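Local coordinates for periplasmic binding protein (Veillonella parvula, PDB 4OVK) that probably binds a small solute, such as an iron complex, in the periplasm and hands it to a membrane ABC transporter, at residues 320-324 and 325-329; 25-28 and 29-33; 258-261 and 262-265; 170-173 and 174-177. All coordinates share one frame; numbering follows the deposited sequence.

Interaction 1: 320-324 and 325-329; sequences YNLTD and SEINT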
loop_
_atom_site.group_PDB
_atom_site.type_symbol
_atom_site.label_atom_id
_atom_site.label_comp_id
_atom_site.label_asym_id
_atom_site.label_seq_id
_atom_site.Cartn_x
_atom_site.Cartn_y
_atom_site.Cartn_z
ATOM N N TYR A 320 -12.006 -10.775 10.313
ATOM C CA TYR A 320 -12.827 -10.979 9.131
ATOM C C TYR A 320 -12.321 -12.226 8.429
ATOM O O TYR A 320 -11.120 -12.358 8.183
ATOM C CB TYR A 320 -12.758 -9.776 8.174
ATOM C CG TYR A 320 -13.780 -9.851 7.051
ATOM C CD1 TYR A 320 -15.086 -9.403 7.247
ATOM C CD2 TYR A 320 -13.456 -10.389 5.804
ATOM C CE1 TYR A 320 -16.029 -9.492 6.257
ATOM C CE2 TYR A 320 -14.409 -10.468 4.795
ATOM C CZ TYR A 320 -15.686 -10.012 5.024
ATOM O OH TYR A 320 -16.657 -10.092 4.039
ATOM N N ASN A 321 -13.245 -13.134 8.133
ATOM C CA ASN A 321 -12.928 -14.386 7.439
ATOM C C ASN A 321 -13.313 -14.314 5.965
ATOM O O ASN A 321 -14.495 -14.397 5.597
ATOM C CB ASN A 321 -13.617 -15.549 8.146
ATOM C CG ASN A 321 -13.082 -15.774 9.545
ATOM O OD1 ASN A 321 -11.888 -15.594 9.801
ATOM N ND2 ASN A 321 -13.958 -16.185 10.464
ATOM N N LEU A 322 -12.295 -14.153 5.135
ATOM C CA LEU A 322 -12.451 -14.058 3.687
ATOM C C LEU A 322 -13.049 -15.314 3.048
ATOM O O LEU A 322 -12.643 -16.439 3.366
ATOM C CB LEU A 322 -11.103 -13.776 3.058
ATOM C CG LEU A 322 -10.445 -12.414 3.312
ATOM C CD1 LEU A 322 -8.991 -12.423 2.876
ATOM C CD2 LEU A 322 -11.224 -11.288 2.643
ATOM N N THR A 323 -14.000 -15.117 2.141
ATOM C CA THR A 323 -14.507 -16.209 1.302
ATOM C C THR A 323 -13.563 -16.417 0.129
ATOM O O THR A 323 -12.726 -15.566 -0.180
ATOM C CB THR A 323 -15.887 -15.879 0.720
ATOM O OG1 THR A 323 -15.774 -14.748 -0.159
ATOM C CG2 THR A 323 -16.884 -15.557 1.845
ATOM N N ASP A 324 -13.719 -17.550 -0.549
ATOM C CA ASP A 324 -12.977 -17.790 -1.786
ATOM C C ASP A 324 -13.204 -16.723 -2.862
ATOM O O ASP A 324 -12.253 -16.336 -3.536
ATOM C CB ASP A 324 -13.286 -19.184 -2.322
ATOM C CG ASP A 324 -12.700 -20.276 -1.445
ATOM O OD1 ASP A 324 -11.862 -19.948 -0.579
ATOM O OD2 ASP A 324 -13.067 -21.456 -1.624
ATOM N N SER A 325 -14.440 -16.248 -3.013
ATOM C CA SER A 325 -14.735 -15.178 -3.973
ATOM C C SER A 325 -13.959 -13.908 -3.648
ATOM O O SER A 325 -13.391 -13.286 -4.539
ATOM C CB SER A 325 -16.231 -14.856 -4.009
ATOM O OG SER A 325 -16.974 -15.961 -4.479
ATOM N N GLU A 326 -13.938 -13.529 -2.369
ATOM C CA GLU A 326 -13.225 -12.322 -1.945
ATOM C C GLU A 326 -11.715 -12.465 -2.197
ATOM O O GLU A 326 -11.063 -11.526 -2.634
ATOM C CB GLU A 326 -13.524 -11.989 -0.474
ATOM C CG GLU A 326 -14.953 -11.486 -0.244
ATOM C CD GLU A 326 -15.350 -11.435 1.224
ATOM O OE1 GLU A 326 -14.898 -12.309 1.997
ATOM O OE2 GLU A 326 -16.144 -10.530 1.602
ATOM N N ILE A 327 -11.171 -13.649 -1.947
ATOM C CA ILE A 327 -9.755 -13.896 -2.209
ATOM C C ILE A 327 -9.463 -13.802 -3.709
ATOM O O ILE A 327 -8.448 -13.242 -4.109
ATOM C CB ILE A 327 -9.315 -15.266 -1.648
ATOM C CG1 ILE A 327 -9.407 -15.246 -0.115
ATOM C CG2 ILE A 327 -7.911 -15.633 -2.123
ATOM C CD1 ILE A 327 -9.469 -16.618 0.507
ATOM N N ASN A 328 -10.365 -14.319 -4.537
ATOM C CA ASN A 328 -10.197 -14.226 -5.997
ATOM C C ASN A 328 -10.107 -12.756 -6.419
ATOM O O ASN A 328 -9.267 -12.382 -7.218
ATOM C CB ASN A 328 -11.364 -14.904 -6.722
ATOM C CG ASN A 328 -11.150 -15.034 -8.227
ATOM O OD1 ASN A 328 -10.526 -14.199 -8.876
ATOM N ND2 ASN A 328 -11.677 -16.102 -8.784
ATOM N N THR A 329 -10.981 -11.934 -5.861
ATOM C CA THR A 329 -10.998 -10.504 -6.163
ATOM C C THR A 329 -9.724 -9.796 -5.706
ATOM O O THR A 329 -9.111 -9.067 -6.486
ATOM C CB THR A 329 -12.232 -9.840 -5.530
ATOM O OG1 THR A 329 -13.400 -10.472 -6.047
ATOM C CG2 THR A 329 -12.299 -8.371 -5.876
HETATM O O HOH W 1 -16.469 -13.262 4.279
#
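Tyr320 and Glu326 meet through a short hydrogen bond, Tyr320 OH to Glu326 OE2 at 2.5 Å. The phenol uses the syn lone pair of OE2. The carboxylate lies at the edge of the ring, its carbon CD near the ring plane, and the two flat groups are turned 47° apart. The other oxygen, Glu326 OE1, accepts from the backbone of Thr323, with N to OE1 at 3.0 Å. This bond is nearly straight, 171° at the hydrogen, and reaches OE1 on its anti side. The reciprocal bond runs from Glu326 N to Thr323 OG1 at 3.1 Å. This bond and Thr323 N to Glu326 OE1 make a capping box, with Thr323 as the N-cap. Thr323 OG1 sits between its own N and carbonyl carbon (chi1 64°), which turns it toward the N-H of Glu326. A water bridges Glu326 OE1 and the carbonyl O of Asn321. With Glu326 cut back to an alanine, Tyr320 OH and Thr323 N would probably lose their carboxylate partner and the cap would be weakened. Helical bonds follow, Ile327 N to Thr323 O at 3.0 Å and Asn328 N to Asp324 O at 2.9 Å. Next to the cap, Leu322 CB packs against Ile327 CG1 at 3.9 Å, and Leu322 CD2 lies beside Glu326 CB. Asn328 ND2 turns to Ser334. Leu322 and Ile327 pack on helix 306-318, touching residues such as Leu310 and Lys311. Tyr320 and Glu326 lean on helix 71-74, so the start of helix 324-331 is set against both helices.

Interaction 2: 25-28 and 29-33; sequences VSMK and KEINR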
loop_
_atom_site.group_PDB
_atom_site.type_symbol
_atom_site.label_atom_id
_atom_site.label_comp_id
_atom_site.label_asym_id
_atom_site.label_seq_id
_atom_site.Cartn_x
_atom_site.Cartn_y
_atom_site.Cartn_z
ATOM N N VAL A 25 3.644 15.531 21.712
ATOM C CA VAL A 25 2.284 15.999 21.486
ATOM C C VAL A 25 1.390 15.554 22.635
ATOM O O VAL A 25 1.257 14.352 22.887
ATOM C CB VAL A 25 1.688 15.414 20.181
ATOM C CG1 VAL A 25 0.286 15.959 19.951
ATOM C CG2 VAL A 25 2.587 15.700 18.986
ATOM N N SER A 26 0.786 16.518 23.330
ATOM C CA SER A 26 -0.195 16.232 24.380
ATOM C C SER A 26 -1.568 15.997 23.783
ATOM O O SER A 26 -1.952 16.679 22.848
ATOM C CB SER A 26 -0.291 17.403 25.357
ATOM O OG SER A 26 0.913 17.541 26.055
HETATM N N MSE A 27 -2.300 15.038 24.345
HETATM C CA MSE A 27 -3.637 14.682 23.873
HETATM C C MSE A 27 -4.359 13.979 24.988
HETATM O O MSE A 27 -3.756 13.623 26.004
HETATM C CB MSE A 27 -3.541 13.814 22.606
HETATM C CG MSE A 27 -2.894 12.452 22.883
HETATM SE SE MSE A 27 -2.633 11.436 21.224
HETATM C CE MSE A 27 -1.254 12.598 20.454
ATOM N N LYS A 28 -5.657 13.758 24.820
ATOM C CA LYS A 28 -6.432 13.014 25.808
ATOM C C LYS A 28 -5.879 11.598 25.941
ATOM O O LYS A 28 -5.416 11.003 24.964
ATOM C CB LYS A 28 -7.911 12.970 25.432
ATOM C CG LYS A 28 -8.585 14.328 25.502
ATOM C CD LYS A 28 -10.009 14.306 24.975
ATOM C CE LYS A 28 -10.682 15.634 25.295
ATOM N NZ LYS A 28 -11.794 15.978 24.372
ATOM N N LYS A 29 -5.920 11.064 27.154
ATOM C CA LYS A 29 -5.465 9.703 27.420
ATOM C C LYS A 29 -6.302 8.714 26.608
ATOM O O LYS A 29 -5.766 7.770 26.016
ATOM C CB LYS A 29 -5.549 9.402 28.926
ATOM C CG LYS A 29 -4.905 8.086 29.342
ATOM C CD LYS A 29 -4.345 8.150 30.761
ATOM C CE LYS A 29 -5.431 8.276 31.818
ATOM N NZ LYS A 29 -6.030 6.958 32.176
ATOM N N GLU A 30 -7.605 8.963 26.567
ATOM C CA GLU A 30 -8.567 8.168 25.807
ATOM C C GLU A 30 -8.909 8.887 24.496
ATOM O O GLU A 30 -9.581 9.921 24.493
ATOM C CB GLU A 30 -9.824 7.963 26.652
ATOM C CG GLU A 30 -11.039 7.407 25.928
ATOM C CD GLU A 30 -10.863 5.977 25.455
ATOM O OE1 GLU A 30 -9.984 5.264 25.991
ATOM O OE2 GLU A 30 -11.620 5.566 24.548
ATOM N N ILE A 31 -8.440 8.326 23.384
ATOM C CA ILE A 31 -8.652 8.900 22.054
ATOM C C ILE A 31 -9.815 8.174 21.426
ATOM O O ILE A 31 -9.793 6.952 21.306
ATOM C CB ILE A 31 -7.387 8.789 21.192
ATOM C CG1 ILE A 31 -6.254 9.653 21.802
ATOM C CG2 ILE A 31 -7.652 9.166 19.739
ATOM C CD1 ILE A 31 -6.456 11.161 21.702
ATOM N N ASN A 32 -10.857 8.925 21.087
ATOM C CA ASN A 32 -12.066 8.343 20.530
ATOM C C ASN A 32 -12.391 8.830 19.116
ATOM O O ASN A 32 -13.197 8.219 18.459
ATOM C CB ASN A 32 -13.239 8.614 21.468
ATOM C CG ASN A 32 -14.391 7.639 21.278
ATOM O OD1 ASN A 32 -14.196 6.409 21.179
ATOM N ND2 ASN A 32 -15.615 8.178 21.259
ATOM N N ARG A 33 -11.762 9.922 18.674
ATOM C CA ARG A 33 -12.055 10.563 17.391
ATOM C C ARG A 33 -10.741 10.944 16.706
ATOM O O ARG A 33 -9.970 11.783 17.210
ATOM C CB ARG A 33 -12.922 11.805 17.587
ATOM C CG ARG A 33 -14.302 11.536 18.158
ATOM C CD ARG A 33 -15.067 12.828 18.432
ATOM N NE ARG A 33 -15.372 13.593 17.221
ATOM C CZ ARG A 33 -16.377 13.333 16.386
ATOM N NH1 ARG A 33 -17.205 12.306 16.606
ATOM N NH2 ARG A 33 -16.558 14.101 15.306
#
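Met27 and Ile31 make the apolar contact of this turn. Met27 is a selenomethionine, and its SE lies 3.9 Å from Ile31 CD1. The two side chains cross at about a right angle. CB and CG of Met27 also face Ile31 CD1, each at 4.0 Å, so the methyl rests along the chain rather than on one atom. Met27 CG stands between its own N and carbonyl carbon (chi1 66°). Ile31 chi2 of -70° folds CD1 back toward the strand.

Ile31 also meets the backbone. Its CD1 lies 3.4 Å from Lys28 O, and Ile31 CG1 is 3.5 Å from the same oxygen. These are van der Waals contacts with a polar atom. The side chain thus covers the carbonyl at the strand end.

Polar links lead to the surroundings. Lys29 O accepts from Lys15 NZ, and Ile31 O accepts from Lys54 NZ. Lys28 NZ makes a long, weak ion pair with Asp103.

Met27 and Ile31 both touch Val104 of strand 104-108. This is a strand-to-strand connection. It leads from the antiparallel pair 14-18 and 24-28 into strand 34-36 of a four-stranded parallel sheet, while its apolar side chains pack inward.

Interaction 3: 258-261 and 262-265; sequences SNIK and AVKT
Ile260 and Lys264 are joined by the bond from Lys264 N to O of Ile260, the N-cap residue, which closes the first helical turn at 2.9 Å and 167° at the hydrogen. Val263 N makes a weak bond to the same carbonyl. The next carbonyl, Lys261 O, takes two donors from Thr265. Thr265 N reaches Lys261 O nearly along the C=O axis at 2.9 Å. The hydroxyl OG1 of Thr265 comes from above the carbonyl plane at 2.7 Å from Lys261 O. Thr265 OG1 lies between its own N and carbonyl carbon (chi1 58°), which points it back at that oxygen. The Lys264 chain folds over the incoming loop. Its CG lies 3.3 Å from Ser258 O, and its CE lies 3.5 Å from Asn259 O. A bend at chi3 (-74°) brings NZ near a water, to which it donates weakly. That water donates to Asn259 O. On another side, Val263 CG2 packs on Ile260 CB at 3.9 Å.

Asp230 OD1 accepts from Lys261 N at the helix start, and Ile260 rests on Asp230 and Pro231. Val263 reaches Ile247 and Tyr248 of helix 244-248. Helix 261-264 thus packs against that helix and against the loop before strand 233-236, and strand 268-270 follows it.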
loop_
_atom_site.group_PDB
_atom_site.type_symbol
_atom_site.label_atom_id
_atom_site.label_comp_id
_atom_site.label_asym_id
_atom_site.label_seq_id
_atom_site.Cartn_x
_atom_site.Cartn_y
_atom_site.Cartn_z
ATOM N N SER A 258 2.837 -7.225 -28.922
ATOM C CA SER A 258 2.671 -8.633 -29.354
ATOM C C SER A 258 3.943 -9.489 -29.394
ATOM O O SER A 258 3.863 -10.715 -29.299
ATOM C CB SER A 258 1.967 -8.705 -30.716
ATOM O OG SER A 258 2.783 -8.190 -31.754
ATOM N N ASN A 259 5.101 -8.849 -29.534
ATOM C CA ASN A 259 6.371 -9.561 -29.659
ATOM C C ASN A 259 7.212 -9.551 -28.375
ATOM O O ASN A 259 8.368 -9.982 -28.389
ATOM C CB ASN A 259 7.171 -8.963 -30.820
ATOM C CG ASN A 259 6.497 -9.175 -32.162
ATOM O OD1 ASN A 259 6.002 -10.267 -32.460
ATOM N ND2 ASN A 259 6.475 -8.130 -32.984
ATOM N N ILE A 260 6.629 -9.078 -27.272
ATOM C CA ILE A 260 7.321 -9.034 -25.980
ATOM C C ILE A 260 7.196 -10.405 -25.315
ATOM O O ILE A 260 6.108 -10.987 -25.306
ATOM C CB ILE A 260 6.723 -7.952 -25.053
ATOM C CG1 ILE A 260 6.848 -6.560 -25.685
ATOM C CG2 ILE A 260 7.373 -7.997 -23.668
ATOM C CD1 ILE A 260 8.207 -5.931 -25.563
ATOM N N LYS A 261 8.298 -10.909 -24.753
ATOM C CA LYS A 261 8.315 -12.244 -24.120
ATOM C C LYS A 261 7.166 -12.436 -23.115
ATOM O O LYS A 261 6.437 -13.421 -23.188
ATOM C CB LYS A 261 9.662 -12.516 -23.434
ATOM C CG LYS A 261 10.842 -12.714 -24.384
ATOM C CD LYS A 261 12.163 -12.715 -23.608
ATOM C CE LYS A 261 13.367 -12.969 -24.495
ATOM N NZ LYS A 261 14.636 -12.865 -23.717
ATOM N N ALA A 262 7.000 -11.488 -22.194
ATOM C CA ALA A 262 5.911 -11.562 -21.204
ATOM C C ALA A 262 4.540 -11.713 -21.851
ATOM O O ALA A 262 3.664 -12.364 -21.300
ATOM C CB ALA A 262 5.917 -10.344 -20.272
ATOM N N VAL A 263 4.362 -11.114 -23.027
ATOM C CA VAL A 263 3.082 -11.141 -23.717
ATOM C C VAL A 263 2.893 -12.476 -24.438
ATOM O O VAL A 263 1.830 -13.096 -24.344
ATOM C CB VAL A 263 2.948 -9.942 -24.675
ATOM C CG1 VAL A 263 1.621 -9.989 -25.425
ATOM C CG2 VAL A 263 3.069 -8.644 -23.887
ATOM N N LYS A 264 3.931 -12.927 -25.134
ATOM C CA LYS A 264 3.880 -14.205 -25.852
ATOM C C LYS A 264 3.707 -15.403 -24.916
ATOM O O LYS A 264 3.054 -16.389 -25.278
ATOM C CB LYS A 264 5.130 -14.373 -26.722
ATOM C CG LYS A 264 5.216 -13.348 -27.848
ATOM C CD LYS A 264 6.326 -13.671 -28.838
ATOM C CE LYS A 264 7.700 -13.377 -28.262
ATOM N NZ LYS A 264 8.786 -13.893 -29.139
ATOM N N THR A 265 4.282 -15.308 -23.713
ATOM C CA THR A 265 4.202 -16.378 -22.712
ATOM C C THR A 265 3.096 -16.163 -21.673
ATOM O O THR A 265 3.010 -16.926 -20.712
ATOM C CB THR A 265 5.550 -16.557 -21.973
ATOM O OG1 THR A 265 5.937 -15.331 -21.343
ATOM C CG2 THR A 265 6.652 -17.006 -22.953
HETATM O O HOH W 2 10.600 -11.449 -27.881
#

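Interaction 4: 170-173 and 174-177; sequences KNAS and ALPN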
loop_
_atom_site.group_PDB
_atom_site.type_symbol
_atom_site.label_atom_id
_atom_site.label_comp_id
_atom_site.label_asym_id
_atom_site.label_seq_id
_atom_site.Cartn_x
_atom_site.Cartn_y
_atom_site.Cartn_z
ATOM N N LYS A 170 16.170 -15.773 2.416
ATOM C CA LYS A 170 16.065 -16.388 1.093
ATOM C C LYS A 170 17.067 -15.772 0.116
ATOM O O LYS A 170 17.598 -16.463 -0.753
ATOM C CB LYS A 170 14.642 -16.281 0.548
ATOM C CG LYS A 170 13.632 -17.139 1.291
ATOM C CD LYS A 170 13.846 -18.623 1.050
ATOM C CE LYS A 170 12.805 -19.443 1.797
ATOM N NZ LYS A 170 12.931 -20.889 1.490
ATOM N N ASN A 171 17.319 -14.475 0.257
ATOM C CA ASN A 171 18.358 -13.793 -0.512
ATOM C C ASN A 171 18.265 -14.037 -2.024
ATOM O O ASN A 171 19.273 -14.309 -2.684
ATOM C CB ASN A 171 19.738 -14.207 0.016
ATOM C CG ASN A 171 20.844 -13.258 -0.415
ATOM O OD1 ASN A 171 20.602 -12.094 -0.731
ATOM N ND2 ASN A 171 22.062 -13.759 -0.438
ATOM N N ALA A 172 17.055 -13.890 -2.563
ATOM C CA ALA A 172 16.786 -14.160 -3.984
ATOM C C ALA A 172 17.498 -13.186 -4.923
ATOM O O ALA A 172 17.680 -13.485 -6.088
ATOM C CB ALA A 172 15.284 -14.133 -4.248
ATOM N N SER A 173 17.906 -12.019 -4.421
ATOM C CA SER A 173 18.602 -11.051 -5.270
ATOM C C SER A 173 19.965 -11.562 -5.701
ATOM O O SER A 173 20.545 -11.048 -6.656
ATOM C CB SER A 173 18.756 -9.707 -4.557
ATOM O OG SER A 173 19.478 -9.866 -3.363
ATOM N N ALA A 174 20.477 -12.573 -4.998
ATOM C CA ALA A 174 21.776 -13.143 -5.301
ATOM C C ALA A 174 21.712 -14.221 -6.392
ATOM O O ALA A 174 22.748 -14.659 -6.879
ATOM C CB ALA A 174 22.393 -13.721 -4.031
ATOM N N LEU A 175 20.513 -14.643 -6.785
ATOM C CA LEU A 175 20.381 -15.710 -7.777
ATOM C C LEU A 175 20.854 -15.252 -9.153
ATOM O O LEU A 175 20.739 -14.078 -9.514
ATOM C CB LEU A 175 18.935 -16.210 -7.880
ATOM C CG LEU A 175 18.345 -16.911 -6.653
ATOM C CD1 LEU A 175 16.828 -17.042 -6.782
ATOM C CD2 LEU A 175 18.991 -18.271 -6.421
ATOM N N PRO A 176 21.405 -16.180 -9.926
ATOM C CA PRO A 176 21.791 -15.893 -11.305
ATOM C C PRO A 176 20.599 -16.027 -12.265
ATOM O O PRO A 176 19.605 -16.662 -11.920
ATOM C CB PRO A 176 22.841 -16.961 -11.584
ATOM C CG PRO A 176 22.427 -18.128 -10.740
ATOM C CD PRO A 176 21.696 -17.576 -9.544
ATOM N N ASN A 177 20.709 -15.441 -13.455
ATOM C CA ASN A 177 19.674 -15.543 -14.512
ATOM C C ASN A 177 18.228 -15.158 -14.095
ATOM O O ASN A 177 17.256 -15.837 -14.432
ATOM C CB ASN A 177 19.721 -16.930 -15.197
ATOM C CG ASN A 177 19.344 -18.078 -14.264
ATOM O OD1 ASN A 177 18.235 -18.120 -13.724
ATOM N ND2 ASN A 177 20.270 -19.023 -14.079
#
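Asn171 and Ala174 are the ends of a tight turn, with Ala174 N bonded to Asn171 O at 3.1 Å. The next bond has the same i+3 spacing, Leu175 N to Ala172 O at 3.1 Å. Both are fairly straight at the hydrogen. Both donors nonetheless sit well above the carbonyl planes, the second by 63°. Asn171 has positive phi and is the first residue to leave helix 150-170.

Over this turn the amide of Asn171 lies beside the methyl of Ala174, with Asn171 ND2 3.6 Å from Ala174 CB. Asn171 CG points away from its own backbone N (chi1 -163°), and this carries the amide to the methyl. Ala174 CB also approaches Asn171 O at 3.4 Å.

The two consecutive bonds make a short turn of 3-10 helix. It follows the long helix 150-170 and starts the link to strand 180-184, the first strand in sequence of the second parallel sheet.

Leu175 folds back across the turn. CB and CG of Leu175 each lie 3.5 Å from Ala172 O, against the oxygen that the Leu175 N-H binds. Further out, Leu175 CD1 meets Ala172 CB at 4.2 Å. Replacing Leu175 by a glycine would probably leave the Ala172 methyl and carbonyl without this apolar cover and let the chain there move more freely. Ala172 also touches Phe301, and Leu175 rests on Gln297 and Thr300. Just before the turn, Lys170 forms a salt bridge with Asp303, and within it Ser173 O accepts from Lys178 NZ.

All four contacts are local, and none is fully core. Interactions 1, 2 and 3 are partly buried, while interaction 4 is a surface contact. Interactions 1 and 3 both begin helices, but only the first is capped by a side chain of its own segments. In interaction 3 the polar side-chain bond comes at the helix end instead. Interaction 4 lies where a helix ends, and interaction 2, which rests on apolar contact, where a strand ends. Interactions 3 and 4 are the nearest pair, with closest atoms about 10 Å apart. Interaction 2 lies across the chain's centre from both, its centre about 55 Å from that of interaction 3.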